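Local structure of putative P450-like enzyme (Streptomyces himastatinicus ATCC 53653, 5Z9J) at residues M102-D115 and M355-R367. The protein binds heme b and is probably a cytochrome P450 monooxygenase of bacterial secondary metabolism. Numbering follows the deposited sequence.
Sequences MESRVHGIIHELLD and MESKAAVEILLDR
The guanidinium of R367 has CB of L114 over one face, 3.4 Å from CZ. At its edge sit ND1 of H111 and OD1 of D115. The H111 ring meets this edge with its own; the two planes are only 20° apart. One face of the H107 ring takes CB of A359 in a CH-pi contact, 4.0 Å from the ring centroid. These groups join two helices of the P450 fold, 96-116 and 350-367. The second follows the heme ligand C347 in sequence and is the L helix of P450 nomenclature. The segments run roughly parallel, with a crossing angle of -38° and axes that come within 9.9 Å of each other.

I363 is a knob in a hole formed by H107, I110, H111 and L114. Its CG2 packs on CG2 of I110, while CD1 reaches towards both histidine rings. CD1 of I110 rests on CB of A359, and F129 of helix 125-130 touches I110, L114 and L364. At the N-terminal end of segment 355-367, the M355 chain leaves with CG anti to the backbone N (chi1 -179°), then bends twice. Its SD packs 3.6 Å from CG1 of V106, and CE lies against the backbone of E103. The side chain of E356 lies about 4 Å from the heme.

R367 closes the other end. A bend at chi3 lays the face of the guanidinium on CB of L114. NH2 forms a salt bridge with OD1 of D115 (2.9 Å). NH1 donates to ND1 of H111 (3.0 Å), in the ring plane, and to H111 O (3.1 Å), which also accepts from D115 N.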
ATOM      1  N   MET A 102       7.235  -1.326 -18.601  1.00 41.04           N
ATOM      2  CA  MET A 102       6.643  -2.109 -17.523  1.00 40.57           C
ATOM      3  C   MET A 102       5.429  -2.907 -17.998  1.00 41.82           C
ATOM      4  O   MET A 102       5.349  -4.115 -17.755  1.00 41.55           O
ATOM      5  CB  MET A 102       6.256  -1.203 -16.343  1.00 39.19           C
ATOM      6  CG  MET A 102       7.373  -0.932 -15.358  1.00 39.36           C
ATOM      7  SD  MET A 102       8.412  -2.390 -15.052  1.00110.35           S
ATOM      8  CE  MET A 102       9.748  -2.170 -16.244  1.00 38.04           C
ATOM      9  N   GLU A 103       4.517  -2.271 -18.722  1.00 44.29           N
ATOM     10  CA  GLU A 103       3.343  -3.021 -19.148  1.00 47.75           C
ATOM     11  C   GLU A 103       3.749  -4.041 -20.214  1.00 48.26           C
ATOM     12  O   GLU A 103       3.092  -5.066 -20.370  1.00 49.14           O
ATOM     13  CB  GLU A 103       2.229  -2.110 -19.670  1.00 52.53           C
ATOM     14  CG  GLU A 103       0.975  -2.897 -20.100  1.00 56.55           C
ATOM     15  CD  GLU A 103      -0.145  -2.023 -20.692  1.00 60.76           C
ATOM     16  OE1 GLU A 103       0.039  -0.794 -20.838  1.00 62.64           O
ATOM     17  OE2 GLU A 103      -1.226  -2.577 -21.011  1.00 61.74           O
ATOM     18  N   SER A 104       4.846  -3.802 -20.924  1.00 48.30           N
ATOM     19  CA  SER A 104       5.267  -4.811 -21.878  1.00 48.69           C
ATOM     20  C   SER A 104       5.761  -6.039 -21.135  1.00 45.18           C
ATOM     21  O   SER A 104       5.707  -7.129 -21.680  1.00 45.97           O
ATOM     22  CB  SER A 104       6.342  -4.296 -22.849  1.00 53.04           C
ATOM     23  OG  SER A 104       7.655  -4.339 -22.305  1.00 54.74           O
ATOM     24  N   ARG A 105       6.241  -5.879 -19.904  1.00 41.79           N
ATOM     25  CA  ARG A 105       6.867  -7.004 -19.200  1.00 41.35           C
ATOM     26  C   ARG A 105       5.949  -7.802 -18.282  1.00 38.29           C
ATOM     27  O   ARG A 105       6.242  -8.976 -17.973  1.00 36.85           O
ATOM     28  CB  ARG A 105       8.044  -6.495 -18.344  1.00 42.72           C
ATOM     29  CG  ARG A 105       9.200  -5.886 -19.114  1.00 46.85           C
ATOM     30  CD  ARG A 105      10.189  -5.251 -18.141  1.00 49.83           C
ATOM     31  NE  ARG A 105      11.526  -5.827 -18.157  1.00 54.38           N
ATOM     32  CZ  ARG A 105      12.544  -5.342 -17.441  1.00 57.25           C
ATOM     33  NH1 ARG A 105      12.362  -4.281 -16.655  1.00 57.31           N
ATOM     34  NH2 ARG A 105      13.746  -5.905 -17.503  1.00 58.68           N
ATOM     35  N   VAL A 106       4.849  -7.166 -17.857  1.00 34.35           N
ATOM     36  CA  VAL A 106       4.025  -7.725 -16.808  1.00 30.96           C
ATOM     37  C   VAL A 106       3.410  -9.064 -17.221  1.00 29.58           C
ATOM     38  O   VAL A 106       3.291  -9.961 -16.412  1.00 28.35           O
ATOM     39  CB  VAL A 106       2.930  -6.717 -16.356  1.00 39.10           C
ATOM     40  CG1 VAL A 106       1.932  -6.438 -17.462  1.00 40.02           C
ATOM     41  CG2 VAL A 106       2.232  -7.193 -15.082  1.00 38.14           C
ATOM     42  N   HIS A 107       3.039  -9.210 -18.476  1.00 30.65           N
ATOM     43  CA  HIS A 107       2.350 -10.419 -18.896  1.00 34.62           C
ATOM     44  C   HIS A 107       3.353 -11.562 -18.937  1.00 36.53           C
ATOM     45  O   HIS A 107       3.016 -12.725 -18.644  1.00 31.20           O
ATOM     46  CB  HIS A 107       1.638 -10.204 -20.236  1.00 37.20           C
ATOM     47  CG  HIS A 107       0.434  -9.323 -20.111  1.00 39.95           C
ATOM     48  ND1 HIS A 107      -0.849  -9.815 -19.960  1.00 41.23           N
ATOM     49  CD2 HIS A 107       0.323  -7.976 -20.052  1.00 41.16           C
ATOM     50  CE1 HIS A 107      -1.697  -8.811 -19.849  1.00 40.94           C
ATOM     51  NE2 HIS A 107      -1.012  -7.680 -19.901  1.00 41.12           N
ATOM     52  N   GLY A 108       4.584 -11.217 -19.313  1.00 35.60           N
ATOM     53  CA  GLY A 108       5.673 -12.181 -19.325  1.00 34.59           C
ATOM     54  C   GLY A 108       5.928 -12.687 -17.921  1.00 33.74           C
ATOM     55  O   GLY A 108       6.037 -13.889 -17.707  1.00 32.02           O
ATOM     56  N   ILE A 109       5.956 -11.775 -16.949  1.00 33.75           N
ATOM     57  CA  ILE A 109       6.242 -12.146 -15.560  1.00 33.26           C
ATOM     58  C   ILE A 109       5.166 -13.025 -14.965  1.00 34.20           C
ATOM     59  O   ILE A 109       5.464 -14.014 -14.267  1.00 34.49           O
ATOM     60  CB  ILE A 109       6.374 -10.903 -14.652  1.00 30.81           C
ATOM     61  CG1 ILE A 109       7.515 -10.022 -15.145  1.00 34.69           C
ATOM     62  CG2 ILE A 109       6.603 -11.312 -13.214  1.00 27.95           C
ATOM     63  CD1 ILE A 109       8.824 -10.822 -15.328  1.00 37.70           C
ATOM     64  N   ILE A 110       3.922 -12.654 -15.270  1.00 31.41           N
ATOM     65  CA  ILE A 110       2.766 -13.386 -14.796  1.00 33.12           C
ATOM     66  C   ILE A 110       2.712 -14.815 -15.315  1.00 34.24           C
ATOM     67  O   ILE A 110       2.522 -15.755 -14.543  1.00 35.81           O
ATOM     68  CB  ILE A 110       1.482 -12.664 -15.204  1.00 27.41           C
ATOM     69  CG1 ILE A 110       1.315 -11.411 -14.374  1.00 30.82           C
ATOM     70  CG2 ILE A 110       0.269 -13.577 -15.014  1.00 32.25           C
ATOM     71  CD1 ILE A 110       0.254 -10.469 -14.928  1.00 30.55           C
ATOM     72  N   HIS A 111       2.886 -14.969 -16.616  1.00 32.67           N
ATOM     73  CA  HIS A 111       2.869 -16.299 -17.213  1.00 34.46           C
ATOM     74  C   HIS A 111       3.974 -17.159 -16.659  1.00 34.68           C
ATOM     75  O   HIS A 111       3.795 -18.353 -16.454  1.00 35.03           O
ATOM     76  CB  HIS A 111       3.002 -16.214 -18.728  1.00 35.69           C
ATOM     77  CG  HIS A 111       1.739 -15.802 -19.406  1.00 37.31           C
ATOM     78  ND1 HIS A 111       0.600 -16.576 -19.375  1.00 38.77           N
ATOM     79  CD2 HIS A 111       1.420 -14.682 -20.097  1.00 39.33           C
ATOM     80  CE1 HIS A 111      -0.365 -15.959 -20.038  1.00 40.31           C
ATOM     81  NE2 HIS A 111       0.106 -14.806 -20.482  1.00 41.00           N
ATOM     82  N   GLU A 112       5.106 -16.528 -16.401  1.00 33.46           N
ATOM     83  CA  GLU A 112       6.280 -17.175 -15.821  1.00 35.84           C
ATOM     84  C   GLU A 112       6.011 -17.658 -14.401  1.00 34.22           C
ATOM     85  O   GLU A 112       6.381 -18.762 -14.022  1.00 33.65           O
ATOM     86  CB  GLU A 112       7.430 -16.196 -15.832  1.00 40.79           C
ATOM     87  CG  GLU A 112       8.775 -16.782 -15.956  1.00 47.79           C
ATOM     88  CD  GLU A 112       9.835 -15.690 -15.983  1.00 53.50           C
ATOM     89  OE1 GLU A 112       9.760 -14.813 -16.880  1.00 55.34           O
ATOM     90  OE2 GLU A 112      10.732 -15.704 -15.113  1.00 56.61           O
ATOM     91  N   LEU A 113       5.334 -16.832 -13.619  1.00 32.80           N
ATOM     92  CA  LEU A 113       4.920 -17.239 -12.298  1.00 31.97           C
ATOM     93  C   LEU A 113       3.968 -18.438 -12.349  1.00 31.94           C
ATOM     94  O   LEU A 113       4.122 -19.399 -11.580  1.00 29.70           O
ATOM     95  CB  LEU A 113       4.279 -16.066 -11.566  1.00 33.10           C
ATOM     96  CG  LEU A 113       5.280 -15.005 -11.087  1.00 32.69           C
ATOM     97  CD1 LEU A 113       4.550 -13.804 -10.522  1.00 31.44           C
ATOM     98  CD2 LEU A 113       6.217 -15.594 -10.045  1.00 33.45           C
ATOM     99  N   LEU A 114       2.966 -18.387 -13.226  1.00 31.40           N
ATOM    100  CA  LEU A 114       1.988 -19.458 -13.223  1.00 32.22           C
ATOM    101  C   LEU A 114       2.583 -20.740 -13.797  1.00 35.92           C
ATOM    102  O   LEU A 114       2.262 -21.846 -13.355  1.00 38.34           O
ATOM    103  CB  LEU A 114       0.746 -19.046 -14.011  1.00 31.18           C
ATOM    104  CG  LEU A 114       0.081 -17.917 -13.218  1.00 30.80           C
ATOM    105  CD1 LEU A 114      -1.129 -17.288 -13.945  1.00 30.24           C
ATOM    106  CD2 LEU A 114      -0.242 -18.329 -11.759  1.00 30.14           C
ATOM    107  N   ASP A 115       3.527 -20.589 -14.715  1.00 36.24           N
ATOM    108  CA  ASP A 115       4.259 -21.749 -15.212  1.00 37.01           C
ATOM    109  C   ASP A 115       4.964 -22.411 -14.039  1.00 36.80           C
ATOM    110  O   ASP A 115       5.149 -23.625 -14.029  1.00 39.21           O
ATOM    111  CB  ASP A 115       5.261 -21.349 -16.293  1.00 39.62           C
ATOM    112  CG  ASP A 115       4.585 -21.055 -17.628  1.00 42.71           C
ATOM    113  OD1 ASP A 115       3.366 -21.271 -17.742  1.00 42.28           O
ATOM    114  OD2 ASP A 115       5.277 -20.663 -18.590  1.00 45.31           O
ATOM    115  N   MET A 355      -2.536  -1.438 -13.486  1.00 29.68           N
ATOM    116  CA  MET A 355      -2.131  -2.197 -14.694  1.00 30.48           C
ATOM    117  C   MET A 355      -1.796  -3.657 -14.289  1.00 20.31           C
ATOM    118  O   MET A 355      -2.265  -4.592 -14.882  1.00 23.69           O
ATOM    119  CB  MET A 355      -0.934  -1.524 -15.382  1.00 30.72           C
ATOM    120  CG  MET A 355      -0.463  -2.228 -16.645  1.00 30.95           C
ATOM    121  SD  MET A 355       0.872  -3.223 -16.149  1.00 48.36           S
ATOM    122  CE  MET A 355       2.092  -1.985 -15.768  1.00 33.69           C
ATOM    123  N   GLU A 356      -1.053  -3.820 -13.215  1.00 23.77           N
ATOM    124  CA  GLU A 356      -0.621  -5.128 -12.701  1.00 25.07           C
ATOM    125  C   GLU A 356      -1.741  -6.010 -12.260  1.00 23.50           C
ATOM    126  O   GLU A 356      -1.778  -7.195 -12.538  1.00 23.61           O
ATOM    127  CB  GLU A 356       0.247  -4.979 -11.450  1.00 27.33           C
ATOM    128  CG  GLU A 356       1.573  -4.419 -11.628  1.00 30.37           C
ATOM    129  CD  GLU A 356       2.337  -4.452 -10.327  1.00 30.64           C
ATOM    130  OE1 GLU A 356       3.256  -5.278 -10.283  1.00 31.58           O
ATOM    131  OE2 GLU A 356       2.053  -3.681  -9.368  1.00 30.14           O
ATOM    132  N   SER A 357      -2.588  -5.432 -11.434  1.00 22.48           N
ATOM    133  CA  SER A 357      -3.702  -6.156 -10.872  1.00 25.06           C
ATOM    134  C   SER A 357      -4.661  -6.609 -11.975  1.00 25.47           C
ATOM    135  O   SER A 357      -5.084  -7.743 -11.998  1.00 25.98           O
ATOM    136  CB  SER A 357      -4.448  -5.268  -9.876  1.00 26.01           C
ATOM    137  OG  SER A 357      -3.590  -5.053  -8.792  1.00 28.14           O
ATOM    138  N   LYS A 358      -4.985  -5.704 -12.896  1.00 25.82           N
ATOM    139  CA  LYS A 358      -5.843  -6.034 -14.035  1.00 23.94           C
ATOM    140  C   LYS A 358      -5.256  -7.190 -14.862  1.00 24.60           C
ATOM    141  O   LYS A 358      -5.962  -8.146 -15.211  1.00 23.48           O
ATOM    142  CB  LYS A 358      -6.044  -4.817 -14.921  1.00 24.21           C
ATOM    143  CG  LYS A 358      -6.856  -5.105 -16.194  1.00 27.16           C
ATOM    144  CD  LYS A 358      -7.046  -3.829 -17.047  1.00 29.83           C
ATOM    145  CE  LYS A 358      -7.623  -4.156 -18.407  1.00 34.02           C
ATOM    146  NZ  LYS A 358      -7.692  -2.917 -19.240  1.00 38.57           N
ATOM    147  N   ALA A 359      -3.957  -7.099 -15.184  1.00 23.92           N
ATOM    148  CA  ALA A 359      -3.323  -8.137 -15.953  1.00 20.91           C
ATOM    149  C   ALA A 359      -3.377  -9.457 -15.192  1.00 20.71           C
ATOM    150  O   ALA A 359      -3.629 -10.508 -15.759  1.00 24.41           O
ATOM    151  CB  ALA A 359      -1.808  -7.755 -16.252  1.00 20.99           C
ATOM    152  N   ALA A 360      -3.169  -9.377 -13.885  1.00 20.20           N
ATOM    153  CA  ALA A 360      -3.097 -10.564 -13.045  1.00 20.11           C
ATOM    154  C   ALA A 360      -4.445 -11.244 -12.945  1.00 22.20           C
ATOM    155  O   ALA A 360      -4.550 -12.445 -13.102  1.00 22.63           O
ATOM    156  CB  ALA A 360      -2.601 -10.194 -11.679  1.00 21.61           C
ATOM    157  N   VAL A 361      -5.478 -10.461 -12.652  1.00 20.30           N
ATOM    158  CA  VAL A 361      -6.791 -11.056 -12.548  1.00 22.61           C
ATOM    159  C   VAL A 361      -7.258 -11.676 -13.856  1.00 23.68           C
ATOM    160  O   VAL A 361      -7.786 -12.790 -13.868  1.00 27.92           O
ATOM    161  CB  VAL A 361      -7.810 -10.024 -12.110  1.00 23.48           C
ATOM    162  CG1 VAL A 361      -9.245 -10.598 -12.234  1.00 25.32           C
ATOM    163  CG2 VAL A 361      -7.511  -9.601 -10.666  1.00 22.41           C
ATOM    164  N   GLU A 362      -7.065 -10.939 -14.953  1.00 22.96           N
ATOM    165  CA  GLU A 362      -7.448 -11.394 -16.267  1.00 23.98           C
ATOM    166  C   GLU A 362      -6.764 -12.706 -16.588  1.00 24.44           C
ATOM    167  O   GLU A 362      -7.393 -13.632 -17.083  1.00 23.00           O
ATOM    168  CB  GLU A 362      -7.105 -10.347 -17.326  1.00 24.20           C
ATOM    169  CG  GLU A 362      -8.079  -9.192 -17.334  1.00 26.84           C
ATOM    170  CD  GLU A 362      -7.678  -8.136 -18.333  1.00 30.99           C
ATOM    171  OE1 GLU A 362      -6.492  -8.116 -18.809  1.00 30.55           O
ATOM    172  OE2 GLU A 362      -8.546  -7.305 -18.661  1.00 32.85           O
ATOM    173  N   ILE A 363      -5.453 -12.764 -16.351  1.00 22.05           N
ATOM    174  CA  ILE A 363      -4.761 -13.961 -16.707  1.00 24.18           C
ATOM    175  C   ILE A 363      -5.113 -15.130 -15.761  1.00 25.53           C
ATOM    176  O   ILE A 363      -5.236 -16.261 -16.225  1.00 26.30           O
ATOM    177  CB  ILE A 363      -3.234 -13.720 -16.774  1.00 25.14           C
ATOM    178  CG1 ILE A 363      -2.945 -12.916 -18.036  1.00 26.75           C
ATOM    179  CG2 ILE A 363      -2.487 -15.053 -16.846  1.00 22.71           C
ATOM    180  CD1 ILE A 363      -1.472 -12.494 -18.196  1.00 27.73           C
ATOM    181  N   LEU A 364      -5.356 -14.868 -14.476  1.00 25.74           N
ATOM    182  CA  LEU A 364      -5.848 -15.921 -13.585  1.00 27.07           C
ATOM    183  C   LEU A 364      -7.188 -16.442 -14.079  1.00 27.15           C
ATOM    184  O   LEU A 364      -7.440 -17.648 -14.040  1.00 27.86           O
ATOM    185  CB  LEU A 364      -5.961 -15.432 -12.110  1.00 24.19           C
ATOM    186  CG  LEU A 364      -4.588 -15.409 -11.364  1.00 27.68           C
ATOM    187  CD1 LEU A 364      -4.705 -14.838  -9.938  1.00 29.32           C
ATOM    188  CD2 LEU A 364      -4.034 -16.824 -11.297  1.00 27.28           C
ATOM    189  N   LEU A 365      -8.058 -15.553 -14.537  1.00 27.16           N
ATOM    190  CA  LEU A 365      -9.384 -16.000 -15.023  1.00 28.10           C
ATOM    191  C   LEU A 365      -9.363 -16.900 -16.270  1.00 26.99           C
ATOM    192  O   LEU A 365     -10.236 -17.773 -16.440  1.00 25.55           O
ATOM    193  CB  LEU A 365     -10.246 -14.793 -15.326  1.00 30.82           C
ATOM    194  CG  LEU A 365     -10.736 -13.969 -14.138  1.00 31.63           C
ATOM    195  CD1 LEU A 365     -11.569 -12.831 -14.639  1.00 29.75           C
ATOM    196  CD2 LEU A 365     -11.535 -14.842 -13.177  1.00 33.35           C
ATOM    197  N   ASP A 366      -8.384 -16.650 -17.143  1.00 25.28           N
ATOM    198  CA  ASP A 366      -8.255 -17.316 -18.429  1.00 26.55           C
ATOM    199  C   ASP A 366      -7.473 -18.623 -18.329  1.00 29.29           C
ATOM    200  O   ASP A 366      -7.847 -19.600 -18.962  1.00 30.82           O
ATOM    201  CB  ASP A 366      -7.640 -16.367 -19.451  1.00 25.83           C
ATOM    202  CG  ASP A 366      -8.632 -15.326 -19.942  1.00 27.47           C
ATOM    203  OD1 ASP A 366      -9.896 -15.552 -19.835  1.00 28.63           O
ATOM    204  OD2 ASP A 366      -8.150 -14.260 -20.402  1.00 26.92           O
ATOM    205  N   ARG A 367      -6.361 -18.601 -17.593  1.00 27.47           N
ATOM    206  CA  ARG A 367      -5.528 -19.773 -17.404  1.00 29.26           C
ATOM    207  C   ARG A 367      -6.050 -20.737 -16.326  1.00 30.71           C
ATOM    208  O   ARG A 367      -5.891 -21.955 -16.458  1.00 33.20           O
ATOM    209  CB  ARG A 367      -4.114 -19.373 -16.972  1.00 27.54           C
ATOM    210  CG  ARG A 367      -3.391 -18.487 -17.916  1.00 30.16           C
ATOM    211  CD  ARG A 367      -1.847 -18.413 -17.660  1.00 49.53           C
ATOM    212  NE  ARG A 367      -1.235 -19.699 -17.311  1.00 48.75           N
ATOM    213  CZ  ARG A 367       0.084 -19.912 -17.248  1.00 49.79           C
ATOM    214  NH1 ARG A 367       0.940 -18.959 -17.597  1.00 51.67           N
ATOM    215  NH2 ARG A 367       0.560 -21.104 -16.897  1.00 51.65           N
TER